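Local coordinates for protein S-adenosylmethionine:tRNA ribosyltransferase-isomerase (Thermotoga maritima, PDB 1VKY) that probably transfers and isomerizes the ribose of S-adenosylmethionine onto 7-aminomethyl-7-deazaguanine in tRNA, giving epoxyqueuosine on the pathway to queuosine, at residues R97-W103 with Q145-F151; S89-L93 with C105-P109; L68-K74 with F206-H212. One frame throughout, in Å; residues are numbered along the deposited sequence.

Overall arrangement
Contact 3 lies near the centre of the chain. The centres of contacts 1 and 2 lie about 25 and 23 Å from that centre. Contact 3 pairs two parallel strands inside the nine-stranded mixed sheet. Contact 2 is within the six-stranded antiparallel sheet; contact 1 is at the hairpin turn, where a helix packs on it. Contacts 1 and 2 share strand 102-108 and the hairpin it makes with strand 89-97. All three are only partly buried, and their chemistry differs. Contact 1 joins turn and helix through charged and polar side chains. Contact 2 is a backbone ladder with one apolar face and a salt bridge on the other. Contact 3 relies on backbone bonds and largely apolar neighbours.

Contact 1 of 3, residues R97-W103 with Q145-F151; sequences RLEEGIW and QDDRLIF
Asp147 reaches Arg97 with CG anti to its carbonyl carbon (chi1 -78°), which turns the carboxylate toward the 97-103 turn. Arg97 runs extended from CG to NE and brings NE to Asp147 OD2 at 2.7 Å. The oxygen lies in the guanidinium plane, and the donor comes nearly in line with the C-O bond. The guanidinium and carboxylate planes are steeply inclined to each other. The other oxygen, Asp147 OD1, takes two bonds from opposite faces of the carboxylate. Gly101 N comes from one face at 2.8 Å from Asp147 OD1. Trp103 NE1 comes from the other at 2.9 Å from Asp147 OD1, with an almost straight N-H...O angle of 176°. Asp147 N in turn gives a bond to Glu100 OE2 at 2.6 Å, meeting it from above the carboxylate plane. Arg97 NH2 bonds Glu100 OE1, so one guanidinium serves both acids. Gln145 NE2 adds a straight but long bond to Glu100 O, 3.3 Å. Trp103 CZ2 meets the edge of the Phe151 ring at CZ, 3.8 Å away. Gly101 has positive phi in the type II turn Glu99-Ile102, and a beta carbon there would run into Gln145 CB. Asp146 caps the start of the helix with weak bonds to its OD1. An alanine in place of Asp147 would probably leave Trp103 NE1 and Gly101 N without their acceptor and Arg97 NE without its salt-bridge mate. Glu100 OE1 and Asp147 OD2 are both acceptors, only 3.3 Å apart. The arginine they share probably offsets their repulsion, so the hairpin turn is tied to the first turn of helix 147-153 by a shared charge network.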
loop_
_atom_site.group_PDB
_atom_site.type_symbol
_atom_site.label_atom_id
_atom_site.label_comp_id
_atom_site.label_asym_id
_atom_site.label_seq_id
_atom_site.Cartn_x
_atom_site.Cartn_y
_atom_site.Cartn_z
ATOM N N ARG B 97 -28.203 -2.610 -6.502
ATOM C CA ARG B 97 -29.014 -2.202 -7.649
ATOM C C ARG B 97 -29.596 -3.387 -8.358
ATOM O O ARG B 97 -28.867 -4.299 -8.765
ATOM C CB ARG B 97 -28.112 -1.456 -8.600
ATOM C CG ARG B 97 -28.713 -0.959 -9.857
ATOM C CD ARG B 97 -27.679 -0.191 -10.633
ATOM N NE ARG B 97 -28.243 0.429 -11.812
ATOM C CZ ARG B 97 -28.332 -0.163 -12.988
ATOM N NH1 ARG B 97 -27.917 -1.402 -13.165
ATOM N NH2 ARG B 97 -28.847 0.493 -14.001
ATOM N N LEU B 98 -30.917 -3.384 -8.511
ATOM C CA LEU B 98 -31.603 -4.470 -9.203
ATOM C C LEU B 98 -31.800 -4.102 -10.666
ATOM O O LEU B 98 -31.850 -4.960 -11.537
ATOM C CB LEU B 98 -32.934 -4.793 -8.520
ATOM C CG LEU B 98 -32.874 -5.109 -7.008
ATOM C CD1 LEU B 98 -34.215 -5.647 -6.550
ATOM C CD2 LEU B 98 -31.768 -6.089 -6.638
ATOM N N GLU B 99 -31.879 -2.806 -10.910
ATOM C CA GLU B 99 -32.232 -2.247 -12.186
ATOM C C GLU B 99 -32.070 -0.733 -12.012
ATOM O O GLU B 99 -32.186 -0.239 -10.905
ATOM C CB GLU B 99 -33.693 -2.649 -12.525
ATOM C CG GLU B 99 -34.371 -1.848 -13.598
ATOM C CD GLU B 99 -35.344 -2.651 -14.436
ATOM O OE1 GLU B 99 -36.550 -2.705 -14.095
ATOM O OE2 GLU B 99 -34.916 -3.206 -15.474
ATOM N N GLU B 100 -31.817 -0.000 -13.095
ATOM C CA GLU B 100 -31.733 1.459 -13.038
ATOM C C GLU B 100 -32.886 1.994 -12.208
ATOM O O GLU B 100 -34.036 1.727 -12.504
ATOM C CB GLU B 100 -31.831 2.036 -14.457
ATOM C CG GLU B 100 -31.844 3.565 -14.545
ATOM C CD GLU B 100 -30.498 4.224 -14.243
ATOM O OE1 GLU B 100 -29.447 3.570 -14.339
ATOM O OE2 GLU B 100 -30.482 5.431 -13.936
ATOM N N GLY B 101 -32.579 2.723 -11.154
ATOM C CA GLY B 101 -33.625 3.312 -10.314
ATOM C C GLY B 101 -34.420 2.372 -9.414
ATOM O O GLY B 101 -35.396 2.808 -8.822
ATOM N N ILE B 102 -34.029 1.091 -9.322
ATOM C CA ILE B 102 -34.608 0.119 -8.373
ATOM C C ILE B 102 -33.454 -0.520 -7.572
ATOM O O ILE B 102 -32.575 -1.227 -8.123
ATOM C CB ILE B 102 -35.501 -0.969 -9.088
ATOM C CG1 ILE B 102 -36.563 -0.322 -9.964
ATOM C CG2 ILE B 102 -36.174 -1.872 -8.056
ATOM C CD1 ILE B 102 -37.498 -1.299 -10.644
ATOM N N TRP B 103 -33.461 -0.247 -6.266
ATOM C CA TRP B 103 -32.404 -0.638 -5.358
ATOM C C TRP B 103 -32.916 -1.320 -4.100
ATOM O O TRP B 103 -33.931 -0.900 -3.535
ATOM C CB TRP B 103 -31.659 0.631 -4.915
ATOM C CG TRP B 103 -30.843 1.250 -5.979
ATOM C CD1 TRP B 103 -31.294 2.002 -7.045
ATOM C CD2 TRP B 103 -29.434 1.186 -6.103
ATOM N NE1 TRP B 103 -30.235 2.396 -7.818
ATOM C CE2 TRP B 103 -29.080 1.907 -7.268
ATOM C CE3 TRP B 103 -28.424 0.589 -5.352
ATOM C CZ2 TRP B 103 -27.764 2.056 -7.681
ATOM C CZ3 TRP B 103 -27.121 0.751 -5.752
ATOM C CH2 TRP B 103 -26.807 1.476 -6.917
ATOM N N GLN B 145 -36.656 7.124 -12.189
ATOM C CA GLN B 145 -35.700 6.034 -12.123
ATOM C C GLN B 145 -34.401 6.425 -12.789
ATOM O O GLN B 145 -34.114 6.020 -13.912
ATOM C CB GLN B 145 -36.286 4.786 -12.770
ATOM C CG GLN B 145 -37.361 4.173 -11.938
ATOM C CD GLN B 145 -38.045 3.009 -12.620
ATOM O OE1 GLN B 145 -39.249 3.072 -12.889
ATOM N NE2 GLN B 145 -37.291 1.950 -12.904
ATOM N N ASP B 146 -33.608 7.208 -12.071
ATOM C CA ASP B 146 -32.392 7.811 -12.618
ATOM C C ASP B 146 -31.295 7.751 -11.549
ATOM O O ASP B 146 -31.338 8.469 -10.562
ATOM C CB ASP B 146 -32.713 9.253 -13.054
ATOM C CG ASP B 146 -31.515 9.999 -13.684
ATOM O OD1 ASP B 146 -30.346 9.566 -13.590
ATOM O OD2 ASP B 146 -31.662 11.081 -14.284
ATOM N N ASP B 147 -30.321 6.878 -11.743
ATOM C CA ASP B 147 -29.302 6.614 -10.723
ATOM C C ASP B 147 -28.379 7.806 -10.501
ATOM O O ASP B 147 -27.874 8.025 -9.390
ATOM C CB ASP B 147 -28.454 5.389 -11.104
ATOM C CG ASP B 147 -29.160 4.039 -10.835
ATOM O OD1 ASP B 147 -30.284 3.972 -10.284
ATOM O OD2 ASP B 147 -28.625 2.975 -11.153
ATOM N N ARG B 148 -28.124 8.553 -11.568
ATOM C CA ARG B 148 -27.258 9.733 -11.479
ATOM C C ARG B 148 -27.892 10.781 -10.567
ATOM O O ARG B 148 -27.242 11.326 -9.676
ATOM C CB ARG B 148 -26.979 10.291 -12.871
ATOM C CG ARG B 148 -25.959 9.455 -13.639
ATOM N N LEU B 149 -29.183 11.004 -10.750
ATOM C CA LEU B 149 -29.919 11.875 -9.854
ATOM C C LEU B 149 -29.844 11.377 -8.410
ATOM O O LEU B 149 -29.553 12.141 -7.485
ATOM C CB LEU B 149 -31.376 11.975 -10.290
ATOM C CG LEU B 149 -32.276 12.848 -9.409
ATOM C CD1 LEU B 149 -31.702 14.253 -9.281
ATOM C CD2 LEU B 149 -33.690 12.888 -9.970
ATOM N N ILE B 150 -30.098 10.089 -8.225
ATOM C CA ILE B 150 -30.074 9.491 -6.889
ATOM C C ILE B 150 -28.696 9.723 -6.229
ATOM O O ILE B 150 -28.598 10.104 -5.066
ATOM C CB ILE B 150 -30.391 7.977 -6.962
ATOM C CG1 ILE B 150 -31.850 7.730 -7.393
ATOM C CG2 ILE B 150 -30.121 7.327 -5.620
ATOM C CD1 ILE B 150 -32.069 6.305 -7.898
ATOM N N PHE B 151 -27.632 9.482 -6.970
ATOM C CA PHE B 151 -26.304 9.638 -6.401
ATOM C C PHE B 151 -26.042 11.118 -6.079
ATOM O O PHE B 151 -25.508 11.440 -5.005
ATOM C CB PHE B 151 -25.238 9.127 -7.367
ATOM C CG PHE B 151 -25.299 7.649 -7.655
ATOM C CD1 PHE B 151 -24.682 7.148 -8.791
ATOM C CD2 PHE B 151 -25.950 6.768 -6.818
ATOM C CE1 PHE B 151 -24.714 5.807 -9.082
ATOM C CE2 PHE B 151 -25.984 5.411 -7.118
ATOM C CZ PHE B 151 -25.366 4.942 -8.243
#

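Contact 2 of 3, residues S89-L93 with C105-P109; sequences SIEIL and CLVRP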
loop_
_atom_site.group_PDB
_atom_site.type_symbol
_atom_site.label_atom_id
_atom_site.label_comp_id
_atom_site.label_asym_id
_atom_site.label_seq_id
_atom_site.Cartn_x
_atom_site.Cartn_y
_atom_site.Cartn_z
ATOM N N SER B 89 -38.978 11.145 9.478
ATOM C CA SER B 89 -37.682 11.345 8.794
ATOM C C SER B 89 -36.812 10.069 8.664
ATOM O O SER B 89 -36.068 9.715 9.584
ATOM C CB SER B 89 -36.865 12.402 9.524
ATOM O OG SER B 89 -35.541 12.425 9.010
ATOM N N ILE B 90 -36.838 9.445 7.492
ATOM C CA ILE B 90 -36.254 8.111 7.289
ATOM C C ILE B 90 -34.926 8.124 6.528
ATOM O O ILE B 90 -34.771 8.823 5.533
ATOM C CB ILE B 90 -37.294 7.266 6.565
ATOM C CG1 ILE B 90 -38.560 7.233 7.424
ATOM C CG2 ILE B 90 -36.773 5.870 6.296
ATOM C CD1 ILE B 90 -39.705 6.571 6.803
ATOM N N GLU B 91 -33.962 7.352 7.009
ATOM C CA GLU B 91 -32.681 7.243 6.339
ATOM C C GLU B 91 -32.728 6.064 5.359
ATOM O O GLU B 91 -33.292 5.008 5.656
ATOM C CB GLU B 91 -31.558 7.047 7.358
ATOM C CG GLU B 91 -30.172 6.976 6.754
ATOM C CD GLU B 91 -29.131 6.483 7.744
ATOM O OE1 GLU B 91 -29.510 5.866 8.769
ATOM O OE2 GLU B 91 -27.929 6.710 7.500
ATOM N N ILE B 92 -32.138 6.271 4.190
ATOM C CA ILE B 92 -32.090 5.267 3.134
ATOM C C ILE B 92 -30.639 5.085 2.726
ATOM O O ILE B 92 -29.976 6.061 2.359
ATOM C CB ILE B 92 -32.903 5.733 1.901
ATOM C CG1 ILE B 92 -34.358 5.983 2.272
ATOM C CG2 ILE B 92 -32.785 4.717 0.778
ATOM C CD1 ILE B 92 -35.099 6.838 1.256
ATOM N N LEU B 93 -30.150 3.849 2.809
ATOM C CA LEU B 93 -28.805 3.491 2.332
ATOM C C LEU B 93 -28.920 2.504 1.182
ATOM O O LEU B 93 -29.482 1.430 1.368
ATOM C CB LEU B 93 -28.013 2.814 3.459
ATOM C CG LEU B 93 -27.876 3.600 4.741
ATOM C CD1 LEU B 93 -27.317 2.714 5.825
ATOM C CD2 LEU B 93 -26.954 4.792 4.498
ATOM N N CYS B 105 -32.331 -1.461 -0.380
ATOM C CA CYS B 105 -31.874 -0.400 0.506
ATOM C C CYS B 105 -32.035 -0.804 1.949
ATOM O O CYS B 105 -32.916 -1.575 2.311
ATOM C CB CYS B 105 -32.703 0.868 0.277
ATOM S SG CYS B 105 -32.519 1.547 -1.389
ATOM N N LEU B 106 -31.190 -0.215 2.779
ATOM C CA LEU B 106 -31.344 -0.297 4.214
ATOM C C LEU B 106 -32.118 0.954 4.600
ATOM O O LEU B 106 -31.687 2.057 4.287
ATOM C CB LEU B 106 -29.948 -0.340 4.871
ATOM C CG LEU B 106 -29.757 -1.395 5.921
ATOM C CD1 LEU B 106 -30.511 -0.947 7.166
ATOM C CD2 LEU B 106 -30.235 -2.752 5.446
ATOM N N VAL B 107 -33.276 0.782 5.226
ATOM C CA VAL B 107 -34.140 1.897 5.567
ATOM C C VAL B 107 -34.291 1.913 7.089
ATOM O O VAL B 107 -34.663 0.900 7.678
ATOM C CB VAL B 107 -35.502 1.762 4.872
ATOM C CG1 VAL B 107 -36.451 2.798 5.369
ATOM C CG2 VAL B 107 -35.333 1.885 3.360
ATOM N N ARG B 108 -34.004 3.062 7.707
ATOM C CA ARG B 108 -34.027 3.210 9.167
ATOM C C ARG B 108 -34.701 4.532 9.537
ATOM O O ARG B 108 -34.225 5.585 9.118
ATOM C CB ARG B 108 -32.592 3.173 9.721
ATOM C CG ARG B 108 -31.852 1.876 9.368
ATOM C CD ARG B 108 -30.455 1.695 9.952
ATOM N NE ARG B 108 -29.500 2.692 9.482
ATOM C CZ ARG B 108 -28.207 2.688 9.790
ATOM N NH1 ARG B 108 -27.708 1.733 10.567
ATOM N NH2 ARG B 108 -27.409 3.641 9.327
ATOM N N PRO B 109 -35.791 4.520 10.301
ATOM C CA PRO B 109 -36.445 3.329 10.832
ATOM C C PRO B 109 -37.289 2.559 9.817
ATOM O O PRO B 109 -38.165 3.125 9.160
ATOM C CB PRO B 109 -37.359 3.905 11.899
ATOM C CG PRO B 109 -37.690 5.265 11.411
ATOM C CD PRO B 109 -36.454 5.754 10.752
#
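Ile92 and Cys105 meet on the apolar side, where Ile92 CG2 lies 3.8 Å from Cys105 SG. Leu140 of strand 138-143 packs against Ile92, Cys105 and Val107 there. Ile90 CG2 and Val107 CG1 are modelled 3.2 Å apart, a spacing so short that its exact value is doubtful. Between the strands runs the backbone ladder. Glu91 pairs with Arg108 and Leu93 with Leu106 as hydrogen-bonded pairs, each with two N-H...O bonds. Ile92 and Val107 form the non-hydrogen-bonded pair between them. At the end of the ladder Pro109, after a cis peptide bond, brings its CD near Ile90. On the other face Glu91 is extended and lies alongside Arg108, pointing the same way. Arg108 NH2 bonds Glu91 OE1 at 3.1 Å from the syn side, well out of the carboxylate plane. The bend of Arg108 at chi3 (-63°) turns its guanidinium so that Leu93 CD1 sits over one face, 3.6 Å from Arg108 NH2. Arg108 NH1 has a second acid, Glu233, in a salt bridge. The arrangement is that of an antiparallel beta hairpin, strands 89-97 and 102-108, within the six-stranded sheet.

Contact 3 of 3, residues L68-K74 with F206-H212; sequences LVLNVSK and FAEVVLH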
loop_
_atom_site.group_PDB
_atom_site.type_symbol
_atom_site.label_atom_id
_atom_site.label_comp_id
_atom_site.label_asym_id
_atom_site.label_seq_id
_atom_site.Cartn_x
_atom_site.Cartn_y
_atom_site.Cartn_z
ATOM N N LEU B 68 -14.583 -21.440 -3.216
ATOM C CA LEU B 68 -13.787 -20.312 -2.779
ATOM C C LEU B 68 -14.730 -19.146 -2.572
ATOM O O LEU B 68 -15.440 -18.756 -3.491
ATOM C CB LEU B 68 -12.718 -19.927 -3.823
ATOM C CG LEU B 68 -11.457 -20.811 -3.806
ATOM C CD1 LEU B 68 -10.562 -20.578 -5.046
ATOM C CD2 LEU B 68 -10.664 -20.552 -2.620
ATOM N N VAL B 69 -14.777 -18.624 -1.355
ATOM C CA VAL B 69 -15.649 -17.485 -1.046
ATOM C C VAL B 69 -14.836 -16.248 -0.842
ATOM O O VAL B 69 -13.987 -16.169 0.067
ATOM C CB VAL B 69 -16.529 -17.728 0.220
ATOM C CG1 VAL B 69 -17.587 -16.597 0.371
ATOM C CG2 VAL B 69 -17.226 -19.053 0.127
ATOM N N LEU B 70 -15.108 -15.260 -1.678
ATOM C CA LEU B 70 -14.351 -14.012 -1.643
ATOM C C LEU B 70 -15.199 -12.885 -1.161
ATOM O O LEU B 70 -16.385 -12.834 -1.431
ATOM C CB LEU B 70 -13.895 -13.632 -3.067
ATOM C CG LEU B 70 -12.986 -14.665 -3.755
ATOM C CD1 LEU B 70 -13.176 -14.585 -5.254
ATOM C CD2 LEU B 70 -11.599 -14.397 -3.408
ATOM N N ASN B 71 -14.570 -11.944 -0.487
ATOM C CA ASN B 71 -15.253 -10.764 -0.066
ATOM C C ASN B 71 -14.984 -9.620 -1.027
ATOM O O ASN B 71 -13.849 -9.427 -1.454
ATOM C CB ASN B 71 -14.744 -10.327 1.316
ATOM C CG ASN B 71 -15.512 -9.110 1.869
ATOM O OD1 ASN B 71 -16.674 -9.211 2.195
ATOM N ND2 ASN B 71 -14.845 -7.956 1.944
ATOM N N VAL B 72 -16.006 -8.832 -1.287
ATOM C CA VAL B 72 -15.901 -7.628 -2.101
ATOM C C VAL B 72 -16.367 -6.467 -1.259
ATOM O O VAL B 72 -17.499 -6.482 -0.777
ATOM C CB VAL B 72 -16.832 -7.747 -3.325
ATOM C CG1 VAL B 72 -16.990 -6.395 -4.028
ATOM C CG2 VAL B 72 -16.298 -8.792 -4.270
ATOM N N SER B 73 -15.504 -5.491 -1.043
ATOM C CA SER B 73 -15.869 -4.313 -0.275
ATOM C C SER B 73 -16.386 -3.200 -1.219
ATOM O O SER B 73 -15.758 -2.900 -2.222
ATOM C CB SER B 73 -14.698 -3.859 0.569
ATOM O OG SER B 73 -14.557 -4.726 1.697
ATOM N N LYS B 74 -17.558 -2.647 -0.916
ATOM C CA LYS B 74 -18.225 -1.645 -1.771
ATOM C C LYS B 74 -18.613 -0.454 -0.907
ATOM O O LYS B 74 -19.197 -0.647 0.147
ATOM C CB LYS B 74 -19.521 -2.200 -2.363
ATOM C CG LYS B 74 -19.345 -3.349 -3.328
ATOM C CD LYS B 74 -20.685 -3.779 -3.955
ATOM C CE LYS B 74 -20.447 -4.693 -5.184
ATOM N NZ LYS B 74 -21.636 -5.464 -5.628
ATOM N N PHE B 206 -16.825 -20.602 -7.235
ATOM C CA PHE B 206 -16.612 -19.305 -6.593
ATOM C C PHE B 206 -17.923 -18.699 -6.096
ATOM O O PHE B 206 -18.974 -18.905 -6.692
ATOM C CB PHE B 206 -15.961 -18.329 -7.581
ATOM C CG PHE B 206 -14.512 -18.640 -7.841
ATOM C CD1 PHE B 206 -14.162 -19.712 -8.667
ATOM C CD2 PHE B 206 -13.514 -17.942 -7.188
ATOM C CE1 PHE B 206 -12.813 -20.050 -8.859
ATOM C CE2 PHE B 206 -12.159 -18.286 -7.385
ATOM C CZ PHE B 206 -11.825 -19.330 -8.223
ATOM N N ALA B 207 -17.865 -17.978 -4.978
ATOM C CA ALA B 207 -18.997 -17.188 -4.532
ATOM C C ALA B 207 -18.459 -15.964 -3.863
ATOM O O ALA B 207 -17.263 -15.885 -3.531
ATOM C CB ALA B 207 -19.869 -17.968 -3.580
ATOM N N GLU B 208 -19.333 -14.985 -3.675
ATOM C CA GLU B 208 -18.926 -13.762 -3.009
ATOM C C GLU B 208 -19.799 -13.331 -1.834
ATOM O O GLU B 208 -21.027 -13.546 -1.783
ATOM C CB GLU B 208 -18.726 -12.620 -4.041
ATOM C CG GLU B 208 -19.937 -11.860 -4.469
ATOM C CD GLU B 208 -19.578 -10.663 -5.369
ATOM O OE1 GLU B 208 -18.565 -10.752 -6.149
ATOM O OE2 GLU B 208 -20.326 -9.641 -5.288
ATOM N N VAL B 209 -19.135 -12.717 -0.858
ATOM C CA VAL B 209 -19.858 -11.991 0.161
ATOM C C VAL B 209 -19.446 -10.553 -0.031
ATOM O O VAL B 209 -18.398 -10.267 -0.602
ATOM C CB VAL B 209 -19.576 -12.512 1.612
ATOM C CG1 VAL B 209 -20.138 -13.913 1.756
ATOM C CG2 VAL B 209 -18.130 -12.450 1.966
ATOM N N VAL B 210 -20.245 -9.654 0.492
ATOM C CA VAL B 210 -20.034 -8.223 0.286
ATOM C C VAL B 210 -19.979 -7.500 1.628
ATOM O O VAL B 210 -20.639 -7.892 2.624
ATOM C CB VAL B 210 -21.166 -7.632 -0.609
ATOM C CG1 VAL B 210 -20.872 -6.184 -0.991
ATOM C CG2 VAL B 210 -21.346 -8.458 -1.889
ATOM N N LEU B 211 -19.127 -6.496 1.684
ATOM C CA LEU B 211 -19.040 -5.621 2.833
ATOM C C LEU B 211 -19.384 -4.214 2.330
ATOM O O LEU B 211 -18.669 -3.641 1.523
ATOM C CB LEU B 211 -17.655 -5.668 3.451
ATOM C CG LEU B 211 -17.598 -4.978 4.816
ATOM C CD1 LEU B 211 -18.474 -5.669 5.876
ATOM C CD2 LEU B 211 -16.169 -4.852 5.294
ATOM N N HIS B 212 -20.501 -3.689 2.772
ATOM C CA HIS B 212 -20.954 -2.376 2.330
ATOM C C HIS B 212 -20.472 -1.361 3.350
ATOM O O HIS B 212 -20.869 -1.429 4.499
ATOM C CB HIS B 212 -22.453 -2.351 2.264
ATOM C CG HIS B 212 -23.021 -3.311 1.271
ATOM N ND1 HIS B 212 -23.143 -3.003 -0.062
ATOM C CD2 HIS B 212 -23.503 -4.574 1.411
ATOM C CE1 HIS B 212 -23.681 -4.028 -0.708
ATOM N NE2 HIS B 212 -23.909 -4.997 0.162
HETATM O O HOH W 1 -18.735 -9.667 4.163
#
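Leu68 and Phe206 lie side by side and point the same way, with Leu68 CD1 3.6 Å from Phe206 CZ. Leu70 comes obliquely to the same ring, its CD1 in the ring plane at the edge, 3.9 Å from Phe206 CD2. Leu199 of helix 193-202 packs on both Leu68 and Phe206. On the opposite face of the sheet Val69 and Val209 cross at about a right angle, CG1 to CG1. Asn71 also crosses Val209 at about a right angle. Its CG is anti to the backbone N (chi1 -176°), which puts Asn71 OD1 3.6 Å from Val209 CG2. A water gives a hydrogen bond to Asn71 OD1 at 2.9 Å and a weak one to Val210 O. Thr263 of helix 261-270 touches Val69, Asn71 and Val209 on this face. Back on the Phe206 face, Val72 CG2 meets Glu208 OE1 at 3.5 Å, and Lys74 runs obliquely to Val210, its CD near Val210 CG1. Val210 CG1 also lies over one face of the His212 ring, toward the rim; His212 NE2 bonds Gln237. Six backbone N-H...O bonds, from Ala207 N to Leu68 O through to Lys74 N to Leu211 O, join the two strands. This is a regular parallel strand pair inside the mixed sheet, between strands 256-259 and 234-238, with helices on both faces.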